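Local atomic coordinates of GTP-binding protein (Pyrococcus horikoshii, PDB entry 1WXQ), a protein that probably binds GTP and may hydrolyse nucleotide as an Obg-type GTPase, though its cellular role is not established. Residues Ile138-Ser147 / Gln200-Arg211; Met345-Leu354 / Arg377-Gln385. All coordinates share one frame; numbering follows the deposited sequence.

Contact 1: Ile138-Ser147 / Gln200-Arg211; sequences IDYWIYGILS and QDDLLAFASEIR
Tyr143 lies across helix 200-211 as a knob in a hole formed by Gln200, Leu203, Leu204 and Ala207. Its CG stands anti to the backbone N (chi1 160°), which sends the ring across that helix with its hydroxyl at Gln200. Leu203 CB meets the ring at its edge, 3.8 Å from Tyr143 CE1. At the far end Tyr143 OH donates to Gln200 OE1 at 2.7 Å, from above the amide's carbonyl plane. Ser147 OG donates to the same Gln200 OE1 at 2.8 Å and lies closer to that plane. Two hydroxyls thus grip one oxygen and should fix the amide's rotation.

A second polar cluster forms around Asp139. Arg211 NE donates to Asp139 OD1 at 2.9 Å, on the syn side, as part of a salt bridge. Asp139 OD2 accepts from Ser208 OG at 2.6 Å, well above the carboxylate plane. Arg211 NH1 also pairs with Glu135, so two acids of one helix share the guanidinium.

Between the clusters Ala207 CB fits against Tyr143 CB at 3.7 Å. On the buried side Leu146 CD1 meets the Phe206 ring edge, 3.6 Å from Phe206 CD1. On the exposed flank Leu204 CD1 sits over one face of Tyr140 in a CH-pi contact.

The segment axes approach to 8.3 Å, their directions 126° apart. This is plain helix-helix packing in the helical region between parallel neighbouring strands 104-110 and 217-222 of the G region. Helix 164-171 packs on Leu146 and Phe206, and helix 179-188 covers Phe206 and Ile210.

Contact 2: Met345-Leu354 / Arg377-Gln385; sequences MKKGSTPRDL and RVGEDYELQ
Leu384 buries more surface than any other residue here, reaching into the turn and helix start of Met345-Leu354. Its CD1 touches Met345 CG at 3.8 Å, and also Ser349 CB and Leu354 CB. Its CD2 branch rests on Pro351 CG at 4.0 Å. Residue 345 is modelled as selenomethionine. Pro351 CG is also met by Val378 CG1 and by the edge of the Tyr382 ring, so the proline is wedged among three side chains of the loop.

Hydrogen bonding between the backbones is limited to Leu384 N giving to Ser349 O at 3.0 Å. Two CA-H...O contacts accompany it, from Glu383 CA to Ser349 O and from Thr350 CA to Tyr382 O.

One salt bridge lies at the solvent side. Arg352 NE meets Glu380 OE2 at 2.9 Å with a nearly straight N-H...O angle of 166°. The carboxylate oxygen lies in the guanidinium plane and is used on its syn side. A bend at chi2 (82°) turns the Glu380 carboxylate back toward the arginine.

Bonds within Met345-Leu354 shape the surface that the loop meets. Thr350 is the N-cap of helix 351-358. Its N and OG1 both donate to Asp353 OD2, tying the cap to the first turn. A type II turn from Lys346 to Ser349 brings the chain from strand to helix, and Lys346 O accepts from both Ser349 N and Ser349 OG.

The contact lies in the TGS domain, a member of the ubiquitin-like clan. It packs the strand-to-helix connection against the loop ahead of strand 388-394 of the four-stranded sheet. Strand 319-325 touches Met345, Leu354 and Leu384, while strand 366-371 touches Pro351 and Arg352. Tyr382 OH bonds to Asp388, where strand 388-394 begins.

Overall arrangement
The two contacts lie in different parts of one chain and follow each other in sequence. Contact 1 comes first, within the Obg-type G region. It pairs helices 127-147 and 200-214. Both lie in the chain between strands 104-110 and 217-222, which are parallel neighbours in the large mixed sheet. Contact 2 comes later, in the TGS domain, where it joins the link between strand 343-346 and helix 351-358 to the loop before strand 388-394 of a four-stranded sheet. The centres of contact 1 and contact 2 are about 33 Å apart. The nearest atoms of contact 1 and contact 2 are about 12 Å apart, without touching. They share no helix, strand or sheet, so each is local packing within its own region.

Contact 1: Ile138-Ser147 / Gln200-Arg211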
loop_
_atom_site.group_PDB
_atom_site.type_symbol
_atom_site.label_atom_id
_atom_site.label_comp_id
_atom_site.label_asym_id
_atom_site.label_seq_id
_atom_site.Cartn_x
_atom_site.Cartn_y
_atom_site.Cartn_z
ATOM N N ILE A 138 6.575 6.424 -14.586
ATOM C CA ILE A 138 6.433 7.113 -13.302
ATOM C C ILE A 138 7.722 7.852 -12.985
ATOM O O ILE A 138 7.707 8.964 -12.466
ATOM C CB ILE A 138 6.081 6.106 -12.183
ATOM C CG1 ILE A 138 4.685 5.537 -12.459
ATOM C CG2 ILE A 138 6.162 6.769 -10.830
ATOM C CD1 ILE A 138 4.357 4.240 -11.739
ATOM N N ASP A 139 8.838 7.228 -13.334
ATOM C CA ASP A 139 10.146 7.820 -13.123
ATOM C C ASP A 139 10.327 9.109 -13.892
ATOM O O ASP A 139 10.755 10.106 -13.326
ATOM C CB ASP A 139 11.235 6.835 -13.520
ATOM C CG ASP A 139 11.602 5.906 -12.391
ATOM O OD1 ASP A 139 10.792 5.787 -11.438
ATOM O OD2 ASP A 139 12.695 5.296 -12.452
ATOM N N TYR A 140 10.003 9.109 -15.179
ATOM C CA TYR A 140 10.176 10.323 -15.956
ATOM C C TYR A 140 9.144 11.384 -15.620
ATOM O O TYR A 140 9.419 12.581 -15.714
ATOM C CB TYR A 140 10.180 9.998 -17.449
ATOM C CG TYR A 140 11.505 9.408 -17.837
ATOM C CD1 TYR A 140 11.893 8.157 -17.360
ATOM C CD2 TYR A 140 12.428 10.146 -18.581
ATOM C CE1 TYR A 140 13.166 7.657 -17.605
ATOM C CE2 TYR A 140 13.709 9.655 -18.828
ATOM C CZ TYR A 140 14.073 8.418 -18.341
ATOM O OH TYR A 140 15.349 7.942 -18.578
ATOM N N TRP A 141 7.964 10.954 -15.187
ATOM C CA TRP A 141 6.904 11.897 -14.809
ATOM C C TRP A 141 7.373 12.841 -13.657
ATOM O O TRP A 141 7.227 14.059 -13.756
ATOM C CB TRP A 141 5.655 11.100 -14.464
ATOM C CG TRP A 141 4.656 11.854 -13.633
ATOM C CD1 TRP A 141 4.085 13.061 -13.920
ATOM C CD2 TRP A 141 4.112 11.441 -12.367
ATOM N NE1 TRP A 141 3.220 13.428 -12.909
ATOM C CE2 TRP A 141 3.215 12.455 -11.947
ATOM C CE3 TRP A 141 4.294 10.312 -11.549
ATOM C CZ2 TRP A 141 2.502 12.376 -10.745
ATOM C CZ3 TRP A 141 3.580 10.233 -10.344
ATOM C CH2 TRP A 141 2.696 11.262 -9.959
ATOM N N ILE A 142 7.889 12.224 -12.578
ATOM C CA ILE A 142 8.518 12.865 -11.429
ATOM C C ILE A 142 9.735 13.690 -11.850
ATOM O O ILE A 142 9.948 14.813 -11.417
ATOM C CB ILE A 142 8.943 11.775 -10.445
ATOM C CG1 ILE A 142 7.809 10.766 -10.253
ATOM C CG2 ILE A 142 9.253 12.402 -9.073
ATOM C CD1 ILE A 142 7.923 10.010 -8.927
ATOM N N TYR A 143 10.574 13.067 -12.698
ATOM C CA TYR A 143 11.759 13.765 -13.181
ATOM C C TYR A 143 11.386 15.031 -13.954
ATOM O O TYR A 143 12.016 16.073 -13.832
ATOM C CB TYR A 143 12.535 12.807 -14.086
ATOM C CG TYR A 143 13.450 13.571 -14.976
ATOM C CD1 TYR A 143 14.638 14.089 -14.470
ATOM C CD2 TYR A 143 13.163 13.705 -16.335
ATOM C CE1 TYR A 143 15.539 14.720 -15.315
ATOM C CE2 TYR A 143 14.059 14.344 -17.179
ATOM C CZ TYR A 143 15.241 14.852 -16.672
ATOM O OH TYR A 143 16.156 15.461 -17.511
ATOM N N GLY A 144 10.384 14.984 -14.820
ATOM C CA GLY A 144 10.047 16.150 -15.599
ATOM C C GLY A 144 9.588 17.283 -14.698
ATOM O O GLY A 144 9.883 18.441 -14.968
ATOM N N ILE A 145 8.869 16.962 -13.622
ATOM C CA ILE A 145 8.396 18.007 -12.730
ATOM C C ILE A 145 9.567 18.740 -12.077
ATOM O O ILE A 145 9.508 19.948 -11.893
ATOM C CB ILE A 145 7.455 17.449 -11.663
ATOM C CG1 ILE A 145 6.197 16.902 -12.335
ATOM C CG2 ILE A 145 7.081 18.544 -10.676
ATOM C CD1 ILE A 145 5.159 16.353 -11.354
ATOM N N LEU A 146 10.631 18.011 -11.754
ATOM C CA LEU A 146 11.830 18.597 -11.151
ATOM C C LEU A 146 12.699 19.315 -12.184
ATOM O O LEU A 146 13.107 20.456 -11.989
ATOM C CB LEU A 146 12.673 17.500 -10.499
ATOM C CG LEU A 146 12.049 16.793 -9.297
ATOM C CD1 LEU A 146 12.738 15.473 -9.063
ATOM C CD2 LEU A 146 12.141 17.698 -8.065
ATOM N N SER A 147 12.981 18.613 -13.277
ATOM C CA SER A 147 13.832 19.092 -14.361
ATOM C C SER A 147 13.307 20.353 -15.049
ATOM O O SER A 147 14.034 21.337 -15.206
ATOM C CB SER A 147 14.005 17.955 -15.372
ATOM O OG SER A 147 15.243 18.056 -16.037
ATOM N N GLN A 200 21.638 16.587 -14.467
ATOM C CA GLN A 200 20.462 15.875 -14.956
ATOM C C GLN A 200 20.492 14.452 -14.446
ATOM O O GLN A 200 19.462 13.896 -14.090
ATOM C CB GLN A 200 20.419 15.889 -16.483
ATOM C CG GLN A 200 20.116 17.256 -17.020
ATOM C CD GLN A 200 18.800 17.799 -16.491
ATOM O OE1 GLN A 200 17.880 17.034 -16.193
ATOM N NE2 GLN A 200 18.708 19.122 -16.358
ATOM N N ASP A 201 21.687 13.874 -14.399
ATOM C CA ASP A 201 21.850 12.515 -13.912
ATOM C C ASP A 201 21.372 12.447 -12.486
ATOM O O ASP A 201 20.753 11.454 -12.083
ATOM C CB ASP A 201 23.310 12.080 -13.986
ATOM C CG ASP A 201 23.750 11.783 -15.406
ATOM O OD1 ASP A 201 23.467 10.669 -15.923
ATOM O OD2 ASP A 201 24.369 12.682 -16.012
ATOM N N ASP A 202 21.664 13.503 -11.728
ATOM C CA ASP A 202 21.245 13.586 -10.329
ATOM C C ASP A 202 19.726 13.637 -10.240
ATOM O O ASP A 202 19.114 12.989 -9.402
ATOM C CB ASP A 202 21.818 14.844 -9.668
ATOM C CG ASP A 202 23.331 14.900 -9.736
ATOM O OD1 ASP A 202 23.968 13.865 -9.503
ATOM O OD2 ASP A 202 23.885 15.986 -10.012
ATOM N N LEU A 203 19.120 14.410 -11.123
ATOM C CA LEU A 203 17.686 14.544 -11.126
ATOM C C LEU A 203 16.937 13.244 -11.431
ATOM O O LEU A 203 16.041 12.838 -10.678
ATOM C CB LEU A 203 17.291 15.641 -12.099
ATOM C CG LEU A 203 17.518 17.054 -11.569
ATOM C CD1 LEU A 203 17.355 18.087 -12.682
ATOM C CD2 LEU A 203 16.525 17.300 -10.459
ATOM N N LEU A 204 17.303 12.584 -12.523
ATOM C CA LEU A 204 16.642 11.335 -12.893
ATOM C C LEU A 204 16.859 10.294 -11.776
ATOM O O LEU A 204 15.920 9.597 -11.347
ATOM C CB LEU A 204 17.205 10.832 -14.222
ATOM C CG LEU A 204 16.685 9.482 -14.680
ATOM C CD1 LEU A 204 15.182 9.485 -14.630
ATOM C CD2 LEU A 204 17.174 9.200 -16.102
ATOM N N ALA A 205 18.095 10.212 -11.294
ATOM C CA ALA A 205 18.421 9.269 -10.232
ATOM C C ALA A 205 17.626 9.618 -8.980
ATOM O O ALA A 205 17.126 8.741 -8.278
ATOM C CB ALA A 205 19.910 9.315 -9.924
ATOM N N PHE A 206 17.519 10.909 -8.689
ATOM C CA PHE A 206 16.770 11.328 -7.519
ATOM C C PHE A 206 15.297 11.015 -7.743
ATOM O O PHE A 206 14.609 10.598 -6.823
ATOM C CB PHE A 206 16.964 12.818 -7.243
ATOM C CG PHE A 206 16.029 13.362 -6.199
ATOM C CD1 PHE A 206 14.850 13.998 -6.570
ATOM C CD2 PHE A 206 16.305 13.204 -4.848
ATOM C CE1 PHE A 206 13.955 14.471 -5.608
ATOM C CE2 PHE A 206 15.422 13.671 -3.878
ATOM C CZ PHE A 206 14.241 14.308 -4.259
ATOM N N ALA A 207 14.824 11.206 -8.971
ATOM C CA ALA A 207 13.429 10.919 -9.291
ATOM C C ALA A 207 13.113 9.444 -9.040
ATOM O O ALA A 207 12.121 9.118 -8.395
ATOM C CB ALA A 207 13.123 11.278 -10.760
ATOM N N SER A 208 13.967 8.562 -9.552
ATOM C CA SER A 208 13.769 7.130 -9.393
ATOM C C SER A 208 13.735 6.758 -7.914
ATOM O O SER A 208 12.911 5.946 -7.490
ATOM C CB SER A 208 14.889 6.345 -10.108
ATOM O OG SER A 208 14.789 6.463 -11.530
ATOM N N GLU A 209 14.616 7.365 -7.129
ATOM C CA GLU A 209 14.660 7.062 -5.717
ATOM C C GLU A 209 13.370 7.484 -5.031
ATOM O O GLU A 209 12.933 6.847 -4.076
ATOM C CB GLU A 209 15.854 7.749 -5.063
ATOM C CG GLU A 209 16.055 7.352 -3.604
ATOM C CD GLU A 209 15.902 5.854 -3.353
ATOM O OE1 GLU A 209 16.477 5.042 -4.117
ATOM O OE2 GLU A 209 15.208 5.499 -2.375
ATOM N N ILE A 210 12.753 8.552 -5.522
ATOM C CA ILE A 210 11.509 9.048 -4.944
ATOM C C ILE A 210 10.370 8.101 -5.259
ATOM O O ILE A 210 9.532 7.819 -4.398
ATOM C CB ILE A 210 11.174 10.456 -5.479
ATOM C CG1 ILE A 210 12.106 11.485 -4.839
ATOM C CG2 ILE A 210 9.748 10.811 -5.173
ATOM C CD1 ILE A 210 11.987 11.514 -3.324
ATOM N N ARG A 211 10.350 7.603 -6.497
ATOM C CA ARG A 211 9.320 6.679 -6.938
ATOM C C ARG A 211 9.351 5.437 -6.065
ATOM O O ARG A 211 8.331 5.014 -5.540
ATOM C CB ARG A 211 9.548 6.289 -8.406
ATOM C CG ARG A 211 8.551 5.278 -8.956
ATOM C CD ARG A 211 9.047 3.846 -8.815
ATOM N NE ARG A 211 10.293 3.660 -9.552
ATOM C CZ ARG A 211 10.961 2.511 -9.653
ATOM N NH1 ARG A 211 10.508 1.414 -9.066
ATOM N NH2 ARG A 211 12.096 2.465 -10.338
HETATM O O HOH W 1 16.912 21.608 -16.438
#

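Contact 2: Met345-Leu354 / Arg377-Gln385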
loop_
_atom_site.group_PDB
_atom_site.type_symbol
_atom_site.label_atom_id
_atom_site.label_comp_id
_atom_site.label_asym_id
_atom_site.label_seq_id
_atom_site.Cartn_x
_atom_site.Cartn_y
_atom_site.Cartn_z
HETATM N N MSE A 345 -1.010 2.155 11.785
HETATM C CA MSE A 345 0.121 2.993 12.158
HETATM C C MSE A 345 1.376 2.523 11.422
HETATM O O MSE A 345 1.549 1.335 11.170
HETATM C CB MSE A 345 0.382 2.895 13.662
HETATM C CG MSE A 345 -0.833 3.176 14.527
HETATM SE SE MSE A 345 -1.648 4.837 14.022
HETATM C CE MSE A 345 -0.264 6.033 14.678
ATOM N N LYS A 346 2.253 3.461 11.092
ATOM C CA LYS A 346 3.487 3.108 10.447
ATOM C C LYS A 346 4.425 2.555 11.491
ATOM O O LYS A 346 4.481 3.019 12.621
ATOM C CB LYS A 346 4.079 4.375 9.830
ATOM C CG LYS A 346 5.484 4.146 9.272
ATOM C CD LYS A 346 5.458 3.610 7.839
ATOM C CE LYS A 346 6.861 3.327 7.295
ATOM N NZ LYS A 346 6.777 2.962 5.882
ATOM N N LYS A 347 5.162 1.490 11.182
ATOM C CA LYS A 347 6.056 0.917 12.194
ATOM C C LYS A 347 7.037 2.022 12.583
ATOM O O LYS A 347 7.542 2.752 11.720
ATOM C CB LYS A 347 6.803 -0.323 11.660
ATOM C CG LYS A 347 5.901 -1.549 11.434
ATOM C CD LYS A 347 6.694 -2.800 11.033
ATOM C CE LYS A 347 5.861 -4.107 11.137
ATOM N NZ LYS A 347 4.680 -4.246 10.195
ATOM N N GLY A 348 7.270 2.159 13.886
ATOM C CA GLY A 348 8.156 3.197 14.393
ATOM C C GLY A 348 7.323 4.270 15.080
ATOM O O GLY A 348 7.841 5.213 15.689
ATOM N N SER A 349 6.007 4.128 14.962
ATOM C CA SER A 349 5.090 5.064 15.587
ATOM C C SER A 349 5.149 4.854 17.093
ATOM O O SER A 349 5.666 3.843 17.572
ATOM C CB SER A 349 3.665 4.824 15.087
ATOM O OG SER A 349 3.540 5.206 13.731
ATOM N N THR A 350 4.633 5.817 17.840
ATOM C CA THR A 350 4.624 5.716 19.285
ATOM C C THR A 350 3.205 6.011 19.725
ATOM O O THR A 350 2.376 6.439 18.911
ATOM C CB THR A 350 5.604 6.724 19.937
ATOM O OG1 THR A 350 5.329 8.046 19.463
ATOM C CG2 THR A 350 7.033 6.364 19.616
ATOM N N PRO A 351 2.892 5.773 21.010
ATOM C CA PRO A 351 1.525 6.051 21.447
ATOM C C PRO A 351 1.099 7.502 21.244
ATOM O O PRO A 351 -0.072 7.768 20.949
ATOM C CB PRO A 351 1.539 5.611 22.903
ATOM C CG PRO A 351 2.461 4.433 22.853
ATOM C CD PRO A 351 3.606 4.989 22.028
ATOM N N ARG A 352 2.032 8.439 21.384
ATOM C CA ARG A 352 1.659 9.817 21.169
ATOM C C ARG A 352 1.225 10.018 19.728
ATOM O O ARG A 352 0.330 10.794 19.424
ATOM C CB ARG A 352 2.867 10.701 21.473
ATOM C CG ARG A 352 2.578 12.174 21.187
ATOM C CD ARG A 352 3.844 13.033 21.241
ATOM N NE ARG A 352 4.443 12.975 22.576
ATOM C CZ ARG A 352 4.138 13.965 23.437
ATOM N NH1 ARG A 352 3.325 14.940 23.066
ATOM N NH2 ARG A 352 4.671 13.965 24.664
ATOM N N ASP A 353 1.841 9.274 18.808
ATOM C CA ASP A 353 1.461 9.344 17.396
ATOM C C ASP A 353 0.059 8.784 17.273
ATOM O O ASP A 353 -0.734 9.254 16.474
ATOM C CB ASP A 353 2.405 8.518 16.501
ATOM C CG ASP A 353 3.791 9.134 16.365
ATOM O OD1 ASP A 353 3.876 10.350 16.133
ATOM O OD2 ASP A 353 4.801 8.404 16.462
ATOM N N LEU A 354 -0.242 7.757 18.057
ATOM C CA LEU A 354 -1.574 7.161 18.014
ATOM C C LEU A 354 -2.600 8.162 18.555
ATOM O O LEU A 354 -3.760 8.136 18.163
ATOM C CB LEU A 354 -1.616 5.871 18.833
ATOM C CG LEU A 354 -3.030 5.337 19.045
ATOM C CD1 LEU A 354 -3.623 4.901 17.697
ATOM C CD2 LEU A 354 -3.004 4.191 20.053
ATOM N N ARG A 377 2.839 0.716 32.279
ATOM C CA ARG A 377 3.146 1.968 31.615
ATOM C C ARG A 377 4.297 1.793 30.636
ATOM O O ARG A 377 5.337 1.224 30.976
ATOM C CB ARG A 377 3.470 3.035 32.666
ATOM C CG ARG A 377 3.919 4.383 32.109
ATOM C CD ARG A 377 3.783 5.473 33.161
ATOM N NE ARG A 377 4.395 6.727 32.739
ATOM C CZ ARG A 377 4.067 7.912 33.235
ATOM N NH1 ARG A 377 3.131 8.000 34.169
ATOM N NH2 ARG A 377 4.671 9.007 32.800
ATOM N N VAL A 378 4.089 2.298 29.424
ATOM C CA VAL A 378 5.056 2.217 28.342
ATOM C C VAL A 378 5.987 3.437 28.362
ATOM O O VAL A 378 5.757 4.409 29.073
ATOM C CB VAL A 378 4.287 2.138 26.980
ATOM C CG1 VAL A 378 4.467 3.401 26.175
ATOM C CG2 VAL A 378 4.734 0.912 26.215
ATOM N N GLY A 379 7.047 3.357 27.569
ATOM C CA GLY A 379 7.979 4.466 27.468
ATOM C C GLY A 379 7.443 5.450 26.442
ATOM O O GLY A 379 6.555 5.096 25.675
ATOM N N GLU A 380 7.963 6.668 26.402
ATOM C CA GLU A 380 7.481 7.644 25.437
ATOM C C GLU A 380 8.005 7.347 24.053
ATOM O O GLU A 380 7.458 7.790 23.045
ATOM C CB GLU A 380 7.925 9.039 25.851
ATOM C CG GLU A 380 8.049 9.995 24.693
ATOM C CD GLU A 380 6.726 10.578 24.291
ATOM O OE1 GLU A 380 5.817 10.572 25.150
ATOM O OE2 GLU A 380 6.599 11.041 23.133
ATOM N N ASP A 381 9.092 6.598 24.034
ATOM C CA ASP A 381 9.737 6.216 22.804
ATOM C C ASP A 381 9.320 4.814 22.392
ATOM O O ASP A 381 9.901 4.227 21.480
ATOM C CB ASP A 381 11.250 6.281 22.995
ATOM C CG ASP A 381 11.733 7.692 23.314
ATOM O OD1 ASP A 381 11.500 8.610 22.488
ATOM O OD2 ASP A 381 12.337 7.893 24.393
ATOM N N TYR A 382 8.305 4.284 23.064
ATOM C CA TYR A 382 7.805 2.948 22.781
ATOM C C TYR A 382 7.291 2.799 21.358
ATOM O O TYR A 382 6.499 3.606 20.871
ATOM C CB TYR A 382 6.687 2.591 23.752
ATOM C CG TYR A 382 6.033 1.253 23.476
ATOM C CD1 TYR A 382 6.703 0.061 23.735
ATOM C CD2 TYR A 382 4.737 1.180 22.975
ATOM C CE1 TYR A 382 6.097 -1.177 23.506
ATOM C CE2 TYR A 382 4.119 -0.048 22.741
ATOM C CZ TYR A 382 4.803 -1.223 23.011
ATOM O OH TYR A 382 4.196 -2.445 22.788
ATOM N N GLU A 383 7.747 1.748 20.696
ATOM C CA GLU A 383 7.310 1.507 19.326
ATOM C C GLU A 383 6.083 0.598 19.282
ATOM O O GLU A 383 6.093 -0.537 19.741
ATOM C CB GLU A 383 8.457 0.842 18.561
ATOM C CG GLU A 383 9.799 1.545 18.770
ATOM C CD GLU A 383 10.908 0.648 18.268
ATOM O OE1 GLU A 383 10.865 0.254 17.111
ATOM O OE2 GLU A 383 11.805 0.337 19.050
ATOM N N LEU A 384 4.982 1.151 18.744
ATOM C CA LEU A 384 3.794 0.327 18.570
ATOM C C LEU A 384 4.144 -0.969 17.838
ATOM O O LEU A 384 4.840 -0.977 16.832
ATOM C CB LEU A 384 2.781 1.127 17.749
ATOM C CG LEU A 384 2.279 2.372 18.486
ATOM C CD1 LEU A 384 1.330 3.212 17.629
ATOM C CD2 LEU A 384 1.514 2.033 19.765
ATOM N N GLN A 385 3.681 -2.096 18.409
ATOM C CA GLN A 385 3.912 -3.376 17.751
ATOM C C GLN A 385 2.582 -3.890 17.194
ATOM O O GLN A 385 1.501 -3.461 17.578
ATOM C CB GLN A 385 4.588 -4.320 18.746
ATOM C CG GLN A 385 6.062 -3.964 18.973
ATOM C CD GLN A 385 6.939 -5.140 18.601
ATOM O OE1 GLN A 385 6.894 -6.213 19.180
ATOM N NE2 GLN A 385 7.819 -4.871 17.614
#